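Local coordinates for multicopper oxidase (Arthrobacter sp. FB24, PDB 3GDC), which probably oxidises phenolic or similar substrates at its copper centres while reducing dioxygen to water, as two-domain laccases do, at residues D43-I48 against I53-S58; H91-H96 against G251-L256. All coordinates share one frame; numbering follows the deposited sequence.

Contact 1. Residues D43-I48 against I53-S58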
ATOM      1  N   ASP A  43     -21.913 -24.766   6.925  1.00 21.10           N
ATOM      2  CA  ASP A  43     -22.467 -23.614   7.616  1.00 21.50           C
ATOM      3  C   ASP A  43     -22.347 -23.891   9.114  1.00 21.12           C
ATOM      4  O   ASP A  43     -22.748 -24.956   9.588  1.00 21.04           O
ATOM      5  CB  ASP A  43     -23.930 -23.408   7.212  1.00 21.81           C
ATOM      6  CG  ASP A  43     -24.105 -23.189   5.715  1.00 23.82           C
ATOM      7  OD1 ASP A  43     -23.119 -22.828   5.031  1.00 24.30           O
ATOM      8  OD2 ASP A  43     -25.240 -23.389   5.220  1.00 26.11           O
ATOM      9  N   LYS A  44     -21.771 -22.945   9.847  1.00 20.74           N
ATOM     10  CA  LYS A  44     -21.443 -23.149  11.258  1.00 20.63           C
ATOM     11  C   LYS A  44     -21.483 -21.818  11.989  1.00 20.80           C
ATOM     12  O   LYS A  44     -20.979 -20.820  11.482  1.00 20.48           O
ATOM     13  CB  LYS A  44     -20.047 -23.769  11.392  1.00 20.60           C
ATOM     14  CG  LYS A  44     -19.617 -24.109  12.822  1.00 21.25           C
ATOM     15  CD  LYS A  44     -18.432 -25.060  12.844  1.00 21.20           C
ATOM     16  CE  LYS A  44     -17.978 -25.338  14.271  1.00 24.76           C
ATOM     17  NZ  LYS A  44     -16.630 -25.983  14.328  1.00 24.70           N
ATOM     18  N   ASP A  45     -22.070 -21.825  13.181  1.00 21.39           N
ATOM     19  CA  ASP A  45     -22.053 -20.664  14.072  1.00 22.18           C
ATOM     20  C   ASP A  45     -20.776 -20.642  14.898  1.00 21.34           C
ATOM     21  O   ASP A  45     -20.326 -21.686  15.384  1.00 21.45           O
ATOM     22  CB  ASP A  45     -23.256 -20.694  15.020  1.00 22.89           C
ATOM     23  CG  ASP A  45     -24.569 -20.418  14.317  1.00 26.24           C
ATOM     24  OD1 ASP A  45     -24.562 -20.039  13.125  1.00 28.51           O
ATOM     25  OD2 ASP A  45     -25.622 -20.562  14.974  1.00 30.29           O
ATOM     26  N   PHE A  46     -20.217 -19.441  15.064  1.00 20.82           N
ATOM     27  CA  PHE A  46     -19.010 -19.217  15.848  1.00 20.16           C
ATOM     28  C   PHE A  46     -19.257 -18.058  16.807  1.00 20.27           C
ATOM     29  O   PHE A  46     -19.761 -17.015  16.399  1.00 20.34           O
ATOM     30  CB  PHE A  46     -17.834 -18.863  14.936  1.00 19.91           C
ATOM     31  CG  PHE A  46     -17.500 -19.930  13.920  1.00 18.42           C
ATOM     32  CD1 PHE A  46     -16.663 -20.991  14.258  1.00 18.17           C
ATOM     33  CD2 PHE A  46     -18.004 -19.859  12.623  1.00 18.10           C
ATOM     34  CE1 PHE A  46     -16.332 -21.988  13.312  1.00 17.67           C
ATOM     35  CE2 PHE A  46     -17.692 -20.847  11.671  1.00 16.61           C
ATOM     36  CZ  PHE A  46     -16.847 -21.904  12.013  1.00 17.21           C
ATOM     37  N   GLU A  47     -18.911 -18.243  18.078  1.00 19.89           N
ATOM     38  CA  GLU A  47     -18.982 -17.139  19.028  1.00 20.09           C
ATOM     39  C   GLU A  47     -17.671 -16.365  19.010  1.00 20.24           C
ATOM     40  O   GLU A  47     -16.709 -16.752  19.666  1.00 20.39           O
ATOM     41  CB  GLU A  47     -19.319 -17.639  20.441  1.00 19.88           C
ATOM     42  CG  GLU A  47     -19.535 -16.482  21.419  1.00 20.33           C
ATOM     43  CD  GLU A  47     -20.223 -16.893  22.711  1.00 22.76           C
ATOM     44  OE1 GLU A  47     -20.459 -18.097  22.938  1.00 24.73           O
ATOM     45  OE2 GLU A  47     -20.532 -15.986  23.507  1.00 24.41           O
ATOM     46  N   ILE A  48     -17.640 -15.268  18.250  1.00 20.75           N
ATOM     47  CA  ILE A  48     -16.393 -14.530  18.019  1.00 21.22           C
ATOM     48  C   ILE A  48     -16.072 -13.492  19.098  1.00 21.96           C
ATOM     49  O   ILE A  48     -14.902 -13.152  19.330  1.00 21.77           O
ATOM     50  CB  ILE A  48     -16.361 -13.884  16.609  1.00 21.25           C
ATOM     51  CG1 ILE A  48     -17.626 -13.053  16.359  1.00 21.34           C
ATOM     52  CG2 ILE A  48     -16.202 -14.986  15.539  1.00 20.90           C
ATOM     53  CD1 ILE A  48     -17.482 -11.961  15.309  1.00 22.64           C
ATOM     54  N   ILE A  53     -22.770 -14.128  18.014  1.00 22.67           N
ATOM     55  CA  ILE A  53     -22.734 -15.366  17.246  1.00 22.74           C
ATOM     56  C   ILE A  53     -22.675 -15.045  15.764  1.00 22.97           C
ATOM     57  O   ILE A  53     -23.623 -14.499  15.193  1.00 23.45           O
ATOM     58  CB  ILE A  53     -23.944 -16.277  17.533  1.00 22.90           C
ATOM     59  CG1 ILE A  53     -24.104 -16.532  19.043  1.00 23.03           C
ATOM     60  CG2 ILE A  53     -23.825 -17.586  16.744  1.00 22.38           C
ATOM     61  CD1 ILE A  53     -22.858 -17.088  19.735  1.00 24.44           C
ATOM     62  N   PHE A  54     -21.546 -15.386  15.155  1.00 22.19           N
ATOM     63  CA  PHE A  54     -21.318 -15.135  13.740  1.00 21.56           C
ATOM     64  C   PHE A  54     -21.765 -16.377  12.965  1.00 21.34           C
ATOM     65  O   PHE A  54     -21.281 -17.473  13.232  1.00 21.56           O
ATOM     66  CB  PHE A  54     -19.834 -14.843  13.500  1.00 21.08           C
ATOM     67  CG  PHE A  54     -19.507 -14.471  12.079  1.00 21.04           C
ATOM     68  CD1 PHE A  54     -19.790 -13.194  11.600  1.00 20.77           C
ATOM     69  CD2 PHE A  54     -18.901 -15.394  11.228  1.00 20.08           C
ATOM     70  CE1 PHE A  54     -19.488 -12.841  10.275  1.00 22.33           C
ATOM     71  CE2 PHE A  54     -18.591 -15.046   9.904  1.00 20.43           C
ATOM     72  CZ  PHE A  54     -18.890 -13.779   9.431  1.00 20.07           C
ATOM     73  N   LYS A  55     -22.717 -16.197  12.043  1.00 21.21           N
ATOM     74  CA  LYS A  55     -23.178 -17.284  11.171  1.00 21.60           C
ATOM     75  C   LYS A  55     -22.189 -17.405  10.014  1.00 20.86           C
ATOM     76  O   LYS A  55     -22.246 -16.643   9.041  1.00 21.80           O
ATOM     77  CB  LYS A  55     -24.595 -17.021  10.652  1.00 21.87           C
ATOM     78  CG  LYS A  55     -25.627 -16.732  11.758  1.00 24.68           C
ATOM     79  CD  LYS A  55     -27.060 -16.941  11.268  1.00 28.28           C
ATOM     80  CE  LYS A  55     -27.377 -18.426  11.039  1.00 30.73           C
ATOM     81  NZ  LYS A  55     -27.378 -19.223  12.302  1.00 32.83           N
ATOM     82  N   GLY A  56     -21.249 -18.331  10.164  1.00 20.27           N
ATOM     83  CA  GLY A  56     -20.167 -18.493   9.207  1.00 18.69           C
ATOM     84  C   GLY A  56     -20.434 -19.520   8.120  1.00 17.64           C
ATOM     85  O   GLY A  56     -21.278 -20.408   8.262  1.00 17.35           O
ATOM     86  N   TRP A  57     -19.732 -19.331   7.008  1.00 17.31           N
ATOM     87  CA  TRP A  57     -19.582 -20.332   5.973  1.00 17.07           C
ATOM     88  C   TRP A  57     -18.108 -20.709   6.050  1.00 16.78           C
ATOM     89  O   TRP A  57     -17.234 -19.855   5.842  1.00 16.09           O
ATOM     90  CB  TRP A  57     -19.880 -19.734   4.604  1.00 17.64           C
ATOM     91  CG  TRP A  57     -21.311 -19.351   4.368  1.00 17.72           C
ATOM     92  CD1 TRP A  57     -22.414 -19.779   5.058  1.00 19.63           C
ATOM     93  CD2 TRP A  57     -21.796 -18.475   3.345  1.00 19.30           C
ATOM     94  NE1 TRP A  57     -23.556 -19.210   4.532  1.00 20.30           N
ATOM     95  CE2 TRP A  57     -23.204 -18.407   3.481  1.00 18.97           C
ATOM     96  CE3 TRP A  57     -21.174 -17.725   2.337  1.00 17.61           C
ATOM     97  CZ2 TRP A  57     -24.003 -17.619   2.638  1.00 19.66           C
ATOM     98  CZ3 TRP A  57     -21.967 -16.952   1.494  1.00 19.11           C
ATOM     99  CH2 TRP A  57     -23.365 -16.897   1.657  1.00 19.66           C
ATOM    100  N   SER A  58     -17.826 -21.963   6.361  1.00 16.33           N
ATOM    101  CA  SER A  58     -16.458 -22.357   6.663  1.00 16.58           C
ATOM    102  C   SER A  58     -16.041 -23.620   5.932  1.00 16.57           C
ATOM    103  O   SER A  58     -16.855 -24.509   5.697  1.00 18.05           O
ATOM    104  CB  SER A  58     -16.287 -22.580   8.167  1.00 16.69           C
ATOM    105  OG  SER A  58     -17.061 -23.678   8.604  1.00 18.34           O
TER

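Contact 2. Residues H91-H96 against G251-L256. With CU (copper (II) ion), chain E.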
ATOM      1  N   HIS A  91     -11.453 -21.167  -5.123  1.00 16.04           N
ATOM      2  CA  HIS A  91     -10.529 -20.532  -6.024  1.00 16.53           C
ATOM      3  C   HIS A  91      -9.155 -20.433  -5.362  1.00 16.52           C
ATOM      4  O   HIS A  91      -9.001 -19.806  -4.303  1.00 15.49           O
ATOM      5  CB  HIS A  91     -11.032 -19.139  -6.404  1.00 16.32           C
ATOM      6  CG  HIS A  91     -10.016 -18.339  -7.135  1.00 17.21           C
ATOM      7  ND1 HIS A  91      -9.567 -18.683  -8.392  1.00 16.33           N
ATOM      8  CD2 HIS A  91      -9.315 -17.242  -6.769  1.00 17.91           C
ATOM      9  CE1 HIS A  91      -8.654 -17.814  -8.782  1.00 19.09           C
ATOM     10  NE2 HIS A  91      -8.476 -16.934  -7.813  1.00 19.80           N
ATOM     11  N   PHE A  92      -8.156 -21.052  -5.974  1.00 16.64           N
ATOM     12  CA  PHE A  92      -6.804 -21.015  -5.437  1.00 17.59           C
ATOM     13  C   PHE A  92      -5.981 -19.884  -6.047  1.00 18.39           C
ATOM     14  O   PHE A  92      -6.117 -19.576  -7.233  1.00 18.27           O
ATOM     15  CB  PHE A  92      -6.085 -22.348  -5.694  1.00 18.05           C
ATOM     16  CG  PHE A  92      -6.444 -23.420  -4.723  1.00 18.58           C
ATOM     17  CD1 PHE A  92      -5.634 -23.668  -3.611  1.00 20.72           C
ATOM     18  CD2 PHE A  92      -7.592 -24.185  -4.906  1.00 19.34           C
ATOM     19  CE1 PHE A  92      -5.963 -24.668  -2.699  1.00 19.38           C
ATOM     20  CE2 PHE A  92      -7.930 -25.189  -3.986  1.00 21.16           C
ATOM     21  CZ  PHE A  92      -7.114 -25.420  -2.886  1.00 20.31           C
ATOM     22  N   HIS A  93      -5.124 -19.277  -5.232  1.00 18.64           N
ATOM     23  CA  HIS A  93      -4.073 -18.406  -5.734  1.00 19.62           C
ATOM     24  C   HIS A  93      -2.891 -19.317  -6.013  1.00 20.64           C
ATOM     25  O   HIS A  93      -2.316 -19.905  -5.103  1.00 22.84           O
ATOM     26  CB  HIS A  93      -3.710 -17.322  -4.712  1.00 19.60           C
ATOM     27  CG  HIS A  93      -4.681 -16.183  -4.664  1.00 19.14           C
ATOM     28  ND1 HIS A  93      -4.294 -14.875  -4.858  1.00 19.71           N
ATOM     29  CD2 HIS A  93      -6.020 -16.154  -4.457  1.00 19.26           C
ATOM     30  CE1 HIS A  93      -5.347 -14.086  -4.753  1.00 20.29           C
ATOM     31  NE2 HIS A  93      -6.410 -14.838  -4.518  1.00 19.51           N
ATOM     32  N   GLY A  94      -2.571 -19.486  -7.285  1.00 20.66           N
ATOM     33  CA  GLY A  94      -1.525 -20.414  -7.696  1.00 20.12           C
ATOM     34  C   GLY A  94      -1.730 -20.661  -9.176  1.00 19.93           C
ATOM     35  O   GLY A  94      -2.720 -20.204  -9.738  1.00 20.43           O
ATOM     36  N   VAL A  95      -0.791 -21.360  -9.803  1.00 19.82           N
ATOM     37  CA  VAL A  95      -0.881 -21.633 -11.242  1.00 19.67           C
ATOM     38  C   VAL A  95      -1.678 -22.917 -11.470  1.00 19.82           C
ATOM     39  O   VAL A  95      -1.394 -23.953 -10.857  1.00 19.48           O
ATOM     40  CB  VAL A  95       0.520 -21.650 -11.926  1.00 19.88           C
ATOM     41  CG1 VAL A  95       0.420 -22.128 -13.377  1.00 20.54           C
ATOM     42  CG2 VAL A  95       1.147 -20.268 -11.879  1.00 19.95           C
ATOM     43  N   HIS A  96      -2.708 -22.817 -12.308  1.00 19.39           N
ATOM     44  CA  HIS A  96      -3.622 -23.929 -12.590  1.00 20.09           C
ATOM     45  C   HIS A  96      -4.346 -23.669 -13.907  1.00 20.10           C
ATOM     46  O   HIS A  96      -4.329 -22.550 -14.431  1.00 19.81           O
ATOM     47  CB  HIS A  96      -4.648 -24.135 -11.452  1.00 20.07           C
ATOM     48  CG  HIS A  96      -5.368 -22.883 -11.053  1.00 19.94           C
ATOM     49  ND1 HIS A  96      -5.162 -22.260  -9.839  1.00 20.40           N
ATOM     50  CD2 HIS A  96      -6.292 -22.136 -11.706  1.00 20.50           C
ATOM     51  CE1 HIS A  96      -5.916 -21.179  -9.768  1.00 20.75           C
ATOM     52  NE2 HIS A  96      -6.609 -21.077 -10.888  1.00 21.55           N
ATOM     53  N   GLY A 251      -5.764 -10.159  -0.547  1.00 15.13           N
ATOM     54  CA  GLY A 251      -5.121 -10.988  -1.569  1.00 15.23           C
ATOM     55  C   GLY A 251      -3.608 -10.950  -1.476  1.00 15.55           C
ATOM     56  O   GLY A 251      -2.952 -11.856  -1.982  1.00 15.89           O
ATOM     57  N   GLN A 252      -3.046  -9.916  -0.836  1.00 15.18           N
ATOM     58  CA  GLN A 252      -1.601  -9.876  -0.605  1.00 15.93           C
ATOM     59  C   GLN A 252      -1.222 -10.682   0.632  1.00 15.35           C
ATOM     60  O   GLN A 252      -2.020 -10.855   1.549  1.00 16.04           O
ATOM     61  CB  GLN A 252      -1.039  -8.442  -0.512  1.00 14.95           C
ATOM     62  CG  GLN A 252      -1.059  -7.669  -1.842  1.00 17.60           C
ATOM     63  CD  GLN A 252      -0.395  -6.299  -1.764  1.00 17.83           C
ATOM     64  OE1 GLN A 252       0.432  -5.943  -2.612  1.00 24.33           O
ATOM     65  NE2 GLN A 252      -0.742  -5.531  -0.753  1.00 16.96           N
ATOM     66  N   ARG A 253       0.005 -11.170   0.630  1.00 15.13           N
ATOM     67  CA  ARG A 253       0.499 -12.074   1.661  1.00 14.39           C
ATOM     68  C   ARG A 253       2.004 -12.154   1.510  1.00 13.86           C
ATOM     69  O   ARG A 253       2.551 -11.713   0.497  1.00 14.05           O
ATOM     70  CB  ARG A 253      -0.175 -13.458   1.586  1.00 13.85           C
ATOM     71  CG  ARG A 253       0.218 -14.339   0.390  1.00 14.77           C
ATOM     72  CD  ARG A 253      -0.496 -13.905  -0.877  1.00 16.14           C
ATOM     73  NE  ARG A 253      -0.240 -14.824  -1.992  1.00 13.58           N
ATOM     74  CZ  ARG A 253      -0.675 -14.643  -3.235  1.00 16.37           C
ATOM     75  NH1 ARG A 253      -1.411 -13.579  -3.554  1.00 16.13           N
ATOM     76  NH2 ARG A 253      -0.375 -15.539  -4.172  1.00 14.55           N
ATOM     77  N   GLY A 254       2.680 -12.675   2.524  1.00 12.95           N
ATOM     78  CA  GLY A 254       4.136 -12.758   2.480  1.00 13.38           C
ATOM     79  C   GLY A 254       4.705 -13.492   3.667  1.00 13.75           C
ATOM     80  O   GLY A 254       3.963 -13.958   4.537  1.00 14.31           O
ATOM     81  N   ILE A 255       6.027 -13.598   3.700  1.00 13.94           N
ATOM     82  CA  ILE A 255       6.713 -14.229   4.808  1.00 14.23           C
ATOM     83  C   ILE A 255       7.462 -13.174   5.609  1.00 14.63           C
ATOM     84  O   ILE A 255       8.132 -12.317   5.024  1.00 14.74           O
ATOM     85  CB  ILE A 255       7.707 -15.312   4.327  1.00 14.34           C
ATOM     86  CG1 ILE A 255       6.948 -16.390   3.545  1.00 13.89           C
ATOM     87  CG2 ILE A 255       8.468 -15.897   5.514  1.00 15.38           C
ATOM     88  CD1 ILE A 255       7.848 -17.440   2.869  1.00 15.78           C
ATOM     89  N   LEU A 256       7.326 -13.239   6.934  1.00 15.43           N
ATOM     90  CA  LEU A 256       8.150 -12.435   7.832  1.00 16.44           C
ATOM     91  C   LEU A 256       9.125 -13.357   8.542  1.00 16.82           C
ATOM     92  O   LEU A 256       8.740 -14.443   8.990  1.00 16.77           O
ATOM     93  CB  LEU A 256       7.325 -11.697   8.894  1.00 16.87           C
ATOM     94  CG  LEU A 256       5.845 -11.311   8.841  1.00 20.07           C
ATOM     95  CD1 LEU A 256       5.624 -10.060   9.678  1.00 18.95           C
ATOM     96  CD2 LEU A 256       5.243 -11.142   7.456  1.00 19.96           C
TER
HETATM   97 CU    CU E 303      -8.195 -13.914  -4.216  0.60 22.02          CU

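Contact 1. Residues D43-I48 against I53-S58
The ring of F46 turns its edge to strand 53-58: CZ lies 3.8 Å from S58 OG, which sits in the ring plane, and the CA of G56 approaches the same rim. S58 OG is hydrogen-bonded to V42 O, so the F46 edge only packs against it. K44 lays its CG over one face. G56 lets the ring edge lie beside the backbone; a CB there would run into F46 CE2. On the other face of the sheet the indole of W57 lies alongside the carboxylate of D43, the planes 35° apart, with D43 OD1 3.1 Å from W57 CD1, while D43 OD2 bonds A85 N. W57 also meets the rings of H88 and H141, two copper ligands, and makes a cation-pi contact with K144. With an alanine here, K144 would probably lose its pi partner and a gap open beside both copper ligands.

Backbone bonds at the K44-G56 and F46-F54 pairs (F54 N to F46 O, 2.7 Å) join the antiparallel hairpin. D45 and K55 form a non-hydrogen-bonded pair; bends at chi3 (70°) and chi4 (66°) curl the lysine so that NZ reaches the syn lone pair of D45 OD1 at 3.0 Å. I53 puts CG2 on D45 CB (3.6 Å) and CD1 against CB of E47; the E47 carboxylate accepts a bond from G51 N through OE2 and salt-bridges R8. This chemistry implies a cupredoxin-type hairpin with F46 and F54 buried on one face, I48 CG1 packing on F54 CB, and D45 and K55 paired on the more exposed face, where W57 flanks the copper site.

Contact 2. Residues H91-H96 against G251-L256
H93 and R253 cross with the imidazole and guanidinium planes 88° apart, almost perpendicular. NH1 of R253 stands 3.4 Å from H93 ND1, but both are donors, so they meet without a hydrogen bond, while NH2 lies 3.8 Å from H93 CB. With CG of H93 beside the backbone N (chi1 -78°), the ring is carried between the arginine and the copper; rotation about CB-CG then gives ND1 to the R253 side and NE2 to the metal, at 2.0 Å. That ion is also held by H132 and by H271 of the second subunit. H91 and H93 form the His-X-His motif of multicopper oxidases, and H91 NE2 binds another copper together with H222 of the second subunit. With H271 and H222 coming from there, the copper cluster lies where the cupredoxin-type domains of two subunits meet. R253 bends at chi2 (-78°) before its chain straightens, and the guanidinium is gripped from several sides. NH1 donates to G251 O at 2.8 Å, nearly along the C=O axis, and makes a salt bridge to D244 of the second subunit. NE bonds T128 O, and NH2 bonds H129 ND1, tying strand 253-258 to strand 127-132. H222 also stacks on the H93 ring.

Contact 1 is a local, partly buried hairpin, closed between neighbouring strands and touched by no other chain. Contact 2 is fully buried, unites segments 155 residues apart in sequence, and lies against a second subunit. Their centres are 25 Å apart on opposite sides of the chain's centre, yet both reach the same sheet through strands 33-49, 52-59 and 91-92, while strand 253-258 of contact 2 belongs to a separate sheet. Backbone bonding, side chains set against the edge of one ring and a solvent-side ion pair build contact 1, whereas contact 2 has no hydrogen bond between its segments and depends on metal ligation and outside partners of its arginine. Each adjoins a different copper site, contact 1 by packing and contact 2 by direct ligation.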